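PDB 4XJ6: VC0179-like protein from Escherichia coli, which probably synthesises cyclic GMP-AMP, joining nucleotides in a magnesium-dependent nucleotidyltransferase site as a bacterial homologue of cyclic GMP-AMP synthase. Local coordinates for residues D168-G179 / K182-P193; W3-H11 / G315-K323. All coordinates share one frame; numbering follows the deposited sequence.

How the interactions relate
From the N terminus, the chain enters interaction 2 at once: residues 3-11, a short strand and one small helix, meet the start of helix 318-335 some 300 residues later, closing a very long loop. Within that loop lies interaction 1, a local contact in which 168-179 and 182-193 pack together across a two-residue gap. It joins the hairpin of strands 170-174 and 179-183 to strand 188-198 in the nucleotidyltransferase sheet, beside magnesium and nucleotide. Interaction 2 instead ties the N-terminal end to the helical C-terminal region. The centres are about 35 Å apart, and the nearest atoms about 19 Å.

Interaction 1. Residues D168-G179 / K182-P193; sequences DGWVFEEKNTCG and KIYREKTHIDVP. With MG (magnesium ion), chain C; GH3 (3'-deoxy-guanosine-5'-triphosphate), chain E.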
loop_
_atom_site.group_PDB
_atom_site.type_symbol
_atom_site.label_atom_id
_atom_site.label_comp_id
_atom_site.label_asym_id
_atom_site.label_seq_id
_atom_site.Cartn_x
_atom_site.Cartn_y
_atom_site.Cartn_z
ATOM N N ASP A 168 -17.827 5.968 14.366
ATOM C CA ASP A 168 -18.539 6.408 13.171
ATOM C C ASP A 168 -17.539 6.916 12.139
ATOM O O ASP A 168 -16.591 7.621 12.485
ATOM C CB ASP A 168 -19.555 7.505 13.508
ATOM C CG ASP A 168 -20.616 7.040 14.489
ATOM O OD1 ASP A 168 -21.661 6.527 14.036
ATOM O OD2 ASP A 168 -20.407 7.197 15.711
ATOM N N GLY A 169 -17.748 6.558 10.876
ATOM C CA GLY A 169 -16.843 6.956 9.812
ATOM C C GLY A 169 -15.758 5.922 9.581
ATOM O O GLY A 169 -15.015 5.989 8.601
ATOM N N TRP A 170 -15.668 4.963 10.497
ATOM C CA TRP A 170 -14.708 3.871 10.386
ATOM C C TRP A 170 -15.386 2.645 9.781
ATOM O O TRP A 170 -16.271 2.051 10.399
ATOM C CB TRP A 170 -14.110 3.535 11.755
ATOM C CG TRP A 170 -13.249 4.629 12.333
ATOM C CD1 TRP A 170 -13.594 5.936 12.515
ATOM C CD2 TRP A 170 -11.908 4.497 12.819
ATOM N NE1 TRP A 170 -12.551 6.628 13.075
ATOM C CE2 TRP A 170 -11.503 5.768 13.272
ATOM C CE3 TRP A 170 -11.009 3.431 12.911
ATOM C CZ2 TRP A 170 -10.241 6.002 13.809
ATOM C CZ3 TRP A 170 -9.755 3.664 13.444
ATOM C CH2 TRP A 170 -9.382 4.941 13.886
ATOM N N VAL A 171 -14.977 2.274 8.571
ATOM C CA VAL A 171 -15.610 1.169 7.855
ATOM C C VAL A 171 -14.610 0.086 7.451
ATOM O O VAL A 171 -13.591 0.371 6.820
ATOM C CB VAL A 171 -16.340 1.669 6.591
ATOM C CG1 VAL A 171 -16.825 0.496 5.751
ATOM C CG2 VAL A 171 -17.501 2.577 6.971
ATOM N N PHE A 172 -14.917 -1.155 7.813
ATOM C CA PHE A 172 -14.060 -2.288 7.486
ATOM C C PHE A 172 -14.278 -2.768 6.053
ATOM O O PHE A 172 -15.413 -2.844 5.580
ATOM C CB PHE A 172 -14.306 -3.435 8.469
ATOM C CG PHE A 172 -13.598 -4.710 8.100
ATOM C CD1 PHE A 172 -12.233 -4.839 8.288
ATOM C CD2 PHE A 172 -14.298 -5.781 7.569
ATOM C CE1 PHE A 172 -11.578 -6.006 7.951
ATOM C CE2 PHE A 172 -13.651 -6.952 7.229
ATOM C CZ PHE A 172 -12.287 -7.066 7.421
ATOM N N GLU A 173 -13.185 -3.084 5.366
ATOM C CA GLU A 173 -13.250 -3.645 4.019
ATOM C C GLU A 173 -12.236 -4.774 3.869
ATOM O O GLU A 173 -11.074 -4.625 4.248
ATOM C CB GLU A 173 -12.994 -2.567 2.960
ATOM C CG GLU A 173 -13.097 -3.076 1.530
ATOM C CD GLU A 173 -12.669 -2.048 0.497
ATOM O OE1 GLU A 173 -12.251 -0.941 0.892
ATOM O OE2 GLU A 173 -12.747 -2.351 -0.713
ATOM N N GLU A 174 -12.674 -5.903 3.320
ATOM C CA GLU A 174 -11.774 -7.029 3.105
ATOM C C GLU A 174 -11.180 -6.988 1.705
ATOM O O GLU A 174 -11.907 -6.953 0.714
ATOM C CB GLU A 174 -12.492 -8.361 3.325
ATOM C CG GLU A 174 -11.574 -9.569 3.191
ATOM C CD GLU A 174 -12.208 -10.841 3.709
ATOM O OE1 GLU A 174 -13.452 -10.947 3.664
ATOM O OE2 GLU A 174 -11.464 -11.733 4.169
ATOM N N LYS A 175 -9.855 -6.986 1.636
ATOM C CA LYS A 175 -9.155 -7.045 0.362
ATOM C C LYS A 175 -8.598 -8.450 0.178
ATOM O O LYS A 175 -8.789 -9.311 1.036
ATOM C CB LYS A 175 -8.040 -6.000 0.307
ATOM C CG LYS A 175 -8.486 -4.597 0.692
ATOM C CD LYS A 175 -9.373 -3.971 -0.375
ATOM C CE LYS A 175 -8.596 -3.712 -1.657
ATOM N NZ LYS A 175 -9.395 -2.951 -2.657
ATOM N N ASN A 176 -7.909 -8.680 -0.933
ATOM C CA ASN A 176 -7.350 -9.997 -1.214
ATOM C C ASN A 176 -6.128 -10.311 -0.357
ATOM O O ASN A 176 -5.888 -11.464 0.001
ATOM C CB ASN A 176 -6.986 -10.117 -2.695
ATOM C CG ASN A 176 -8.186 -9.951 -3.606
ATOM O OD1 ASN A 176 -9.327 -10.158 -3.192
ATOM N ND2 ASN A 176 -7.935 -9.582 -4.857
ATOM N N THR A 177 -5.357 -9.281 -0.026
ATOM C CA THR A 177 -4.090 -9.482 0.665
ATOM C C THR A 177 -4.049 -8.818 2.034
ATOM O O THR A 177 -3.023 -8.859 2.712
ATOM C CB THR A 177 -2.910 -8.943 -0.169
ATOM O OG1 THR A 177 -3.024 -7.520 -0.283
ATOM C CG2 THR A 177 -2.904 -9.572 -1.557
ATOM N N CYS A 178 -5.157 -8.206 2.440
ATOM C CA CYS A 178 -5.195 -7.504 3.718
ATOM C C CYS A 178 -6.604 -7.151 4.171
ATOM O O CYS A 178 -7.554 -7.221 3.395
ATOM C CB CYS A 178 -4.368 -6.218 3.641
ATOM S SG CYS A 178 -5.087 -4.956 2.567
ATOM N N GLY A 179 -6.721 -6.772 5.438
ATOM C CA GLY A 179 -7.934 -6.167 5.949
ATOM C C GLY A 179 -7.738 -4.666 5.938
ATOM O O GLY A 179 -6.670 -4.172 6.302
ATOM N N LYS A 182 -11.327 1.906 6.764
ATOM C CA LYS A 182 -11.456 3.201 6.110
ATOM C C LYS A 182 -11.926 4.250 7.103
ATOM O O LYS A 182 -12.948 4.075 7.761
ATOM C CB LYS A 182 -12.430 3.116 4.933
ATOM C CG LYS A 182 -12.024 2.121 3.858
ATOM C CD LYS A 182 -13.155 1.891 2.870
ATOM C CE LYS A 182 -13.474 3.152 2.085
ATOM N NZ LYS A 182 -12.355 3.537 1.179
ATOM N N ILE A 183 -11.174 5.339 7.208
ATOM C CA ILE A 183 -11.524 6.418 8.120
ATOM C C ILE A 183 -11.958 7.647 7.324
ATOM O O ILE A 183 -11.131 8.470 6.934
ATOM C CB ILE A 183 -10.347 6.775 9.039
ATOM C CG1 ILE A 183 -9.712 5.500 9.599
ATOM C CG2 ILE A 183 -10.807 7.691 10.161
ATOM C CD1 ILE A 183 -8.451 5.741 10.393
ATOM N N TYR A 184 -13.266 7.755 7.092
ATOM C CA TYR A 184 -13.843 8.772 6.210
ATOM C C TYR A 184 -13.483 10.203 6.597
ATOM O O TYR A 184 -13.082 10.998 5.747
ATOM C CB TYR A 184 -15.370 8.634 6.170
ATOM C CG TYR A 184 -15.862 7.365 5.517
ATOM C CD1 TYR A 184 -15.086 6.700 4.579
ATOM C CD2 TYR A 184 -17.103 6.833 5.837
ATOM C CE1 TYR A 184 -15.531 5.538 3.979
ATOM C CE2 TYR A 184 -17.557 5.670 5.241
ATOM C CZ TYR A 184 -16.766 5.027 4.313
ATOM O OH TYR A 184 -17.214 3.872 3.718
ATOM N N ARG A 185 -13.640 10.528 7.877
ATOM C CA ARG A 185 -13.405 11.884 8.359
ATOM C C ARG A 185 -11.963 12.338 8.138
ATOM O O ARG A 185 -11.685 13.533 8.065
ATOM C CB ARG A 185 -13.764 11.985 9.846
ATOM C CG ARG A 185 -15.236 11.730 10.144
ATOM C CD ARG A 185 -15.504 11.579 11.636
ATOM N NE ARG A 185 -16.870 11.130 11.895
ATOM C CZ ARG A 185 -17.707 11.723 12.740
ATOM N NH1 ARG A 185 -17.318 12.790 13.423
ATOM N NH2 ARG A 185 -18.933 11.246 12.907
ATOM N N GLU A 186 -11.049 11.381 8.016
ATOM C CA GLU A 186 -9.639 11.706 7.851
ATOM C C GLU A 186 -9.142 11.427 6.432
ATOM O O GLU A 186 -7.953 11.590 6.142
ATOM C CB GLU A 186 -8.799 10.928 8.867
ATOM C CG GLU A 186 -9.236 11.118 10.321
ATOM C CD GLU A 186 -8.923 12.503 10.863
ATOM O OE1 GLU A 186 -8.201 13.264 10.185
ATOM O OE2 GLU A 186 -9.398 12.830 11.970
ATOM N N LYS A 187 -10.062 11.025 5.555
ATOM C CA LYS A 187 -9.729 10.650 4.180
ATOM C C LYS A 187 -8.531 9.708 4.149
ATOM O O LYS A 187 -7.611 9.876 3.352
ATOM C CB LYS A 187 -9.458 11.894 3.332
ATOM C CG LYS A 187 -10.703 12.706 3.024
ATOM C CD LYS A 187 -10.365 13.938 2.208
ATOM C CE LYS A 187 -11.579 14.831 2.039
ATOM N NZ LYS A 187 -11.237 16.150 1.437
ATOM N N THR A 188 -8.558 8.725 5.039
ATOM C CA THR A 188 -7.458 7.790 5.205
ATOM C C THR A 188 -7.995 6.378 5.358
ATOM O O THR A 188 -9.019 6.167 6.005
ATOM C CB THR A 188 -6.597 8.150 6.444
ATOM O OG1 THR A 188 -6.010 9.444 6.263
ATOM C CG2 THR A 188 -5.495 7.123 6.672
ATOM N N HIS A 189 -7.322 5.412 4.743
ATOM C CA HIS A 189 -7.578 4.019 5.070
ATOM C C HIS A 189 -6.261 3.323 5.392
ATOM O O HIS A 189 -5.202 3.707 4.889
ATOM C CB HIS A 189 -8.321 3.302 3.937
ATOM C CG HIS A 189 -7.550 3.212 2.655
ATOM N ND1 HIS A 189 -7.943 3.863 1.506
ATOM C CD2 HIS A 189 -6.422 2.535 2.339
ATOM C CE1 HIS A 189 -7.085 3.595 0.537
ATOM N NE2 HIS A 189 -6.153 2.793 1.016
ATOM N N ILE A 190 -6.331 2.317 6.254
ATOM C CA ILE A 190 -5.141 1.606 6.684
ATOM C C ILE A 190 -5.220 0.145 6.270
ATOM O O ILE A 190 -6.116 -0.585 6.694
ATOM C CB ILE A 190 -4.949 1.693 8.208
ATOM C CG1 ILE A 190 -4.873 3.155 8.649
ATOM C CG2 ILE A 190 -3.707 0.926 8.634
ATOM C CD1 ILE A 190 -4.664 3.339 10.136
ATOM N N ASP A 191 -4.284 -0.276 5.427
ATOM C CA ASP A 191 -4.200 -1.672 5.019
ATOM C C ASP A 191 -3.372 -2.477 6.016
ATOM O O ASP A 191 -2.270 -2.076 6.396
ATOM C CB ASP A 191 -3.609 -1.789 3.616
ATOM C CG ASP A 191 -4.596 -1.386 2.537
ATOM O OD1 ASP A 191 -5.813 -1.382 2.821
ATOM O OD2 ASP A 191 -4.165 -1.081 1.404
ATOM N N VAL A 192 -3.908 -3.618 6.434
ATOM C CA VAL A 192 -3.232 -4.466 7.409
ATOM C C VAL A 192 -2.961 -5.857 6.844
ATOM O O VAL A 192 -3.725 -6.795 7.083
ATOM C CB VAL A 192 -4.052 -4.604 8.706
ATOM C CG1 VAL A 192 -3.220 -5.278 9.792
ATOM C CG2 VAL A 192 -4.548 -3.238 9.169
ATOM N N PRO A 193 -1.875 -5.995 6.072
ATOM C CA PRO A 193 -1.460 -7.337 5.664
ATOM C C PRO A 193 -0.945 -8.113 6.873
ATOM O O PRO A 193 -0.290 -7.532 7.737
ATOM C CB PRO A 193 -0.350 -7.068 4.647
ATOM C CG PRO A 193 0.186 -5.726 5.020
ATOM C CD PRO A 193 -0.994 -4.946 5.528
HETATM MG MG MG C . -2.503 -0.046 0.350
HETATM O O3A GH3 E . -5.543 -3.540 -3.205
HETATM P PA GH3 E . -4.734 -4.929 -3.129
HETATM O O1A GH3 E . -3.802 -5.013 -4.314
HETATM O O2A GH3 E . -5.656 -6.125 -3.066
HETATM O "O5'" GH3 E . -3.859 -4.792 -1.785
HETATM C "C5'" GH3 E . -3.587 -3.521 -1.236
HETATM C "C4'" GH3 E . -2.569 -3.671 -0.117
HETATM O "O4'" GH3 E . -2.185 -5.025 -0.009
HETATM C "C3'" GH3 E . -1.285 -2.890 -0.340
HETATM C "C2'" GH3 E . -0.223 -3.760 0.314
HETATM O "O2'" GH3 E . 0.028 -3.318 1.628
HETATM C "C1'" GH3 E . -0.824 -5.154 0.364
HETATM N N9 GH3 E . -0.194 -5.984 -0.673
HETATM C C8 GH3 E . -0.704 -6.140 -1.937
HETATM N N7 GH3 E . 0.108 -6.969 -2.623
HETATM C C5 GH3 E . 1.119 -7.352 -1.811
HETATM C C6 GH3 E . 2.203 -8.189 -2.027
HETATM O O6 GH3 E . 2.353 -8.723 -3.125
HETATM N N1 GH3 E . 3.105 -8.414 -1.012
HETATM C C2 GH3 E . 2.922 -7.805 0.212
HETATM N N2 GH3 E . 3.802 -8.031 1.188
HETATM N N3 GH3 E . 1.837 -6.970 0.420
HETATM C C4 GH3 E . 0.946 -6.745 -0.575
HETATM O O HOH W 1 -11.609 1.174 -0.382
HETATM O O HOH W 2 -3.046 -0.308 -1.643
#
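A beta hairpin of the nucleotidyltransferase sheet pairs Trp-170 and Val-171 with Ile-183 and Lys-182, and the chain then returns along strand 188-198 to the nucleotide site. Val-171 and Lys-182 form an antiparallel hydrogen-bonded pair, with Val-171 N to Lys-182 O at 2.8 Å. Two residues along, past the non-hydrogen-bonded pair Trp-170 and Ile-183, Tyr-184 N donates almost straight to Gly-169 O (2.9 Å, 173°). At that pair Ile-183 lies alongside the Trp-170 indole, pointing the same way; its CD1 sits over the face of the six-membered ring, 3.8 Å from the centroid, a CH-pi contact, while CG2 reaches over NE1. On the other face of the sheet Val-171 CG2 meets Tyr-184 CE2 at 3.5 Å. A water bridges Glu-173 OE1 and Lys-182 NZ, whose salt bridge is with Glu-127.

Toward the ligand, Val-192 N donates to Gly-179 O (2.8 Å). With chi1 at 69°, Cys-178 SG is tucked between its own backbone N and carbonyl carbon and rests against Asp-191 CG at 3.6 Å. Asp-191 OD2 binds magnesium at 2.2 Å together with Asp-129 and Asp-131, and Arg-180 pairs with its OD1. Thr-177 OG1 approaches the ribose O4' of 3'-deoxy-GTP to 2.6 Å. Three aspartates around magnesium are the signature of the nucleotidyltransferase active site.

Interaction 2. Residues W3-H11 / G315-K323; sequences WDFNNYYSH and GSDLTGTMK
Thr-319 and Asn-6 exchange polar contacts where the first turns of two helices meet. The hydroxyl OG1 of Thr-319 accepts from Phe-5 N at 2.9 Å, though the bond is bent (140°). In return the amide oxygen OD1 of Asn-6 takes the backbone N-H of Thr-319 at 3.2 Å, so each segment supplies a side-chain acceptor to a backbone N-H of the other. Asn-6 CG lies beside its own N and anti to its carbonyl carbon (chi1 -77°), an orientation that brings the amide across to the start of helix 318-335. Asp-4 OD1 lies 2.9 Å from Thr-319 OG1 and also accepts from Asn-6 N, which reaches it from above the carboxylate plane.

That last bond makes an Asx turn leading into helix 6-10, while Asp-317 occupies the N-cap position of the partner helix and holds Gly-320 N through a weak capping bond. Helix 6-10 and segment 318-323 run at 82° to each other, their axes 9.6 Å apart at the closest.

Next to this polar patch, deeper in the protein, the packing is apolar and buried. The side chains of Tyr-9 and Leu-318 run antiparallel alongside one another, with Tyr-9 CB 3.9 Å from Leu-318 CD1, and the phenol end of Tyr-9 crosses Met-322, whose CG comes within 3.8 Å of CZ. Phe-281 of helix 274-289 stacks on the Tyr-9 ring and also touches Met-322. A water in the plane of the Tyr-9 ring links its OH to Thr-319 O.

The outer margin is looser and faces solvent: exposed Ser-10 touches Leu-318 CD1 mainly through CB, its OG donating back to Asn-6 O, and exposed Ser-316 gives little surface to the contact.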
loop_
_atom_site.group_PDB
_atom_site.type_symbol
_atom_site.label_atom_id
_atom_site.label_comp_id
_atom_site.label_asym_id
_atom_site.label_seq_id
_atom_site.Cartn_x
_atom_site.Cartn_y
_atom_site.Cartn_z
ATOM N N TRP A 3 7.272 26.686 -22.930
ATOM C CA TRP A 3 7.212 26.926 -21.492
ATOM C C TRP A 3 8.002 25.905 -20.686
ATOM O O TRP A 3 8.004 24.715 -20.994
ATOM C CB TRP A 3 5.761 26.930 -21.012
ATOM C CG TRP A 3 4.918 28.004 -21.626
ATOM C CD1 TRP A 3 3.921 27.838 -22.539
ATOM C CD2 TRP A 3 4.997 29.410 -21.369
ATOM N NE1 TRP A 3 3.374 29.049 -22.867
ATOM C CE2 TRP A 3 4.017 30.032 -22.165
ATOM C CE3 TRP A 3 5.804 30.203 -20.546
ATOM C CZ2 TRP A 3 3.817 31.412 -22.160
ATOM C CZ3 TRP A 3 5.607 31.574 -20.543
ATOM C CH2 TRP A 3 4.621 32.164 -21.345
ATOM N N ASP A 4 8.672 26.388 -19.645
ATOM C CA ASP A 4 9.359 25.525 -18.692
ATOM C C ASP A 4 8.442 25.282 -17.497
ATOM O O ASP A 4 7.755 26.195 -17.040
ATOM C CB ASP A 4 10.686 26.154 -18.254
ATOM C CG ASP A 4 11.423 25.320 -17.220
ATOM O OD1 ASP A 4 11.172 24.100 -17.132
ATOM O OD2 ASP A 4 12.265 25.888 -16.498
ATOM N N PHE A 5 8.424 24.048 -17.004
ATOM C CA PHE A 5 7.509 23.672 -15.929
ATOM C C PHE A 5 8.231 23.244 -14.651
ATOM O O PHE A 5 7.615 22.671 -13.754
ATOM C CB PHE A 5 6.576 22.547 -16.397
ATOM C CG PHE A 5 5.507 23.002 -17.351
ATOM C CD1 PHE A 5 4.341 23.577 -16.876
ATOM C CD2 PHE A 5 5.664 22.851 -18.720
ATOM C CE1 PHE A 5 3.353 23.998 -17.746
ATOM C CE2 PHE A 5 4.678 23.270 -19.595
ATOM C CZ PHE A 5 3.521 23.844 -19.105
ATOM N N ASN A 6 9.528 23.528 -14.567
ATOM C CA ASN A 6 10.330 23.132 -13.410
ATOM C C ASN A 6 9.811 23.700 -12.088
ATOM O O ASN A 6 9.855 23.029 -11.054
ATOM C CB ASN A 6 11.786 23.549 -13.612
ATOM C CG ASN A 6 12.526 22.630 -14.565
ATOM O OD1 ASN A 6 12.213 21.445 -14.671
ATOM N ND2 ASN A 6 13.516 23.175 -15.263
ATOM N N ASN A 7 9.321 24.934 -12.127
ATOM C CA ASN A 7 8.745 25.560 -10.941
ATOM C C ASN A 7 7.309 25.105 -10.696
ATOM O O ASN A 7 6.862 25.043 -9.551
ATOM C CB ASN A 7 8.806 27.086 -11.050
ATOM C CG ASN A 7 10.102 27.655 -10.501
ATOM O OD1 ASN A 7 10.226 27.904 -9.301
ATOM N ND2 ASN A 7 11.078 27.859 -11.378
ATOM N N TYR A 8 6.591 24.794 -11.772
ATOM C CA TYR A 8 5.269 24.189 -11.661
ATOM C C TYR A 8 5.377 22.912 -10.843
ATOM O O TYR A 8 4.549 22.639 -9.977
ATOM C CB TYR A 8 4.690 23.898 -13.050
ATOM C CG TYR A 8 3.478 22.983 -13.055
ATOM C CD1 TYR A 8 2.191 23.501 -13.003
ATOM C CD2 TYR A 8 3.625 21.602 -13.126
ATOM C CE1 TYR A 8 1.083 22.671 -13.011
ATOM C CE2 TYR A 8 2.523 20.764 -13.131
ATOM C CZ TYR A 8 1.254 21.305 -13.075
ATOM O OH TYR A 8 0.152 20.480 -13.084
ATOM N N TYR A 9 6.426 22.144 -11.118
ATOM C CA TYR A 9 6.634 20.852 -10.477
ATOM C C TYR A 9 7.152 20.953 -9.040
ATOM O O TYR A 9 6.652 20.267 -8.145
ATOM C CB TYR A 9 7.612 20.004 -11.301
ATOM C CG TYR A 9 7.020 19.395 -12.556
ATOM C CD1 TYR A 9 5.941 18.523 -12.487
ATOM C CD2 TYR A 9 7.565 19.664 -13.805
ATOM C CE1 TYR A 9 5.406 17.956 -13.626
ATOM C CE2 TYR A 9 7.036 19.102 -14.955
ATOM C CZ TYR A 9 5.957 18.247 -14.858
ATOM O OH TYR A 9 5.419 17.677 -15.988
ATOM N N SER A 10 8.149 21.805 -8.820
ATOM C CA SER A 10 8.962 21.711 -7.610
ATOM C C SER A 10 8.993 22.938 -6.699
ATOM O O SER A 10 9.690 22.921 -5.684
ATOM C CB SER A 10 10.398 21.371 -8.002
ATOM O OG SER A 10 10.955 22.422 -8.769
ATOM N N HIS A 11 8.265 23.997 -7.042
ATOM C CA HIS A 11 8.300 25.205 -6.220
ATOM C C HIS A 11 7.689 24.941 -4.847
ATOM O O HIS A 11 6.683 24.244 -4.735
ATOM C CB HIS A 11 7.565 26.358 -6.907
ATOM C CG HIS A 11 7.896 27.705 -6.344
ATOM N ND1 HIS A 11 6.999 28.444 -5.603
ATOM C CD2 HIS A 11 9.028 28.444 -6.408
ATOM C CE1 HIS A 11 7.564 29.582 -5.238
ATOM N NE2 HIS A 11 8.795 29.607 -5.714
ATOM N N GLY A 315 18.218 14.956 -14.130
ATOM C CA GLY A 315 17.341 14.894 -12.976
ATOM C C GLY A 315 16.846 16.257 -12.534
ATOM O O GLY A 315 15.698 16.405 -12.112
ATOM N N SER A 316 17.716 17.256 -12.641
ATOM C CA SER A 316 17.364 18.616 -12.258
ATOM C C SER A 316 16.286 19.180 -13.177
ATOM O O SER A 316 15.500 20.034 -12.774
ATOM C CB SER A 316 18.601 19.515 -12.280
ATOM O OG SER A 316 19.541 19.125 -11.291
ATOM N N ASP A 317 16.262 18.696 -14.417
ATOM C CA ASP A 317 15.259 19.122 -15.388
ATOM C C ASP A 317 14.036 18.211 -15.324
ATOM O O ASP A 317 13.953 17.219 -16.047
ATOM C CB ASP A 317 15.848 19.133 -16.804
ATOM C CG ASP A 317 14.845 19.588 -17.852
ATOM O OD1 ASP A 317 13.857 20.257 -17.485
ATOM O OD2 ASP A 317 15.045 19.281 -19.048
ATOM N N LEU A 318 13.090 18.561 -14.456
ATOM C CA LEU A 318 11.886 17.758 -14.261
ATOM C C LEU A 318 10.943 17.836 -15.453
ATOM O O LEU A 318 10.187 16.902 -15.714
ATOM C CB LEU A 318 11.154 18.199 -12.990
ATOM C CG LEU A 318 11.916 17.959 -11.685
ATOM C CD1 LEU A 318 11.163 18.530 -10.498
ATOM C CD2 LEU A 318 12.168 16.476 -11.495
ATOM N N THR A 319 10.985 18.956 -16.168
ATOM C CA THR A 319 10.146 19.137 -17.349
ATOM C C THR A 319 10.534 18.148 -18.439
ATOM O O THR A 319 9.694 17.407 -18.947
ATOM C CB THR A 319 10.243 20.568 -17.916
ATOM O OG1 THR A 319 9.848 21.512 -16.914
ATOM C CG2 THR A 319 9.343 20.722 -19.135
ATOM N N GLY A 320 11.815 18.139 -18.792
ATOM C CA GLY A 320 12.323 17.213 -19.785
ATOM C C GLY A 320 12.224 15.769 -19.331
ATOM O O GLY A 320 11.858 14.891 -20.112
ATOM N N THR A 321 12.548 15.522 -18.065
ATOM C CA THR A 321 12.509 14.171 -17.510
ATOM C C THR A 321 11.104 13.569 -17.533
ATOM O O THR A 321 10.929 12.405 -17.898
ATOM C CB THR A 321 13.042 14.151 -16.065
ATOM O OG1 THR A 321 14.430 14.508 -16.068
ATOM C CG2 THR A 321 12.880 12.771 -15.445
ATOM N N MET A 322 10.107 14.361 -17.148
ATOM C CA MET A 322 8.719 13.903 -17.170
ATOM C C MET A 322 8.255 13.638 -18.598
ATOM O O MET A 322 7.468 12.724 -18.844
ATOM C CB MET A 322 7.795 14.923 -16.500
ATOM C CG MET A 322 7.875 14.935 -14.979
ATOM S SD MET A 322 7.485 13.333 -14.243
ATOM C CE MET A 322 5.778 13.142 -14.737
ATOM N N LYS A 323 8.749 14.443 -19.533
ATOM C CA LYS A 323 8.444 14.258 -20.948
ATOM C C LYS A 323 9.068 12.965 -21.463
ATOM O O LYS A 323 8.460 12.243 -22.252
ATOM C CB LYS A 323 8.935 15.452 -21.766
ATOM C CG LYS A 323 8.030 16.671 -21.689
ATOM C CD LYS A 323 8.721 17.900 -22.246
ATOM C CE LYS A 323 9.215 17.667 -23.664
ATOM N NZ LYS A 323 10.047 18.803 -24.147
HETATM O O HOH W 3 6.595 18.237 -18.432
#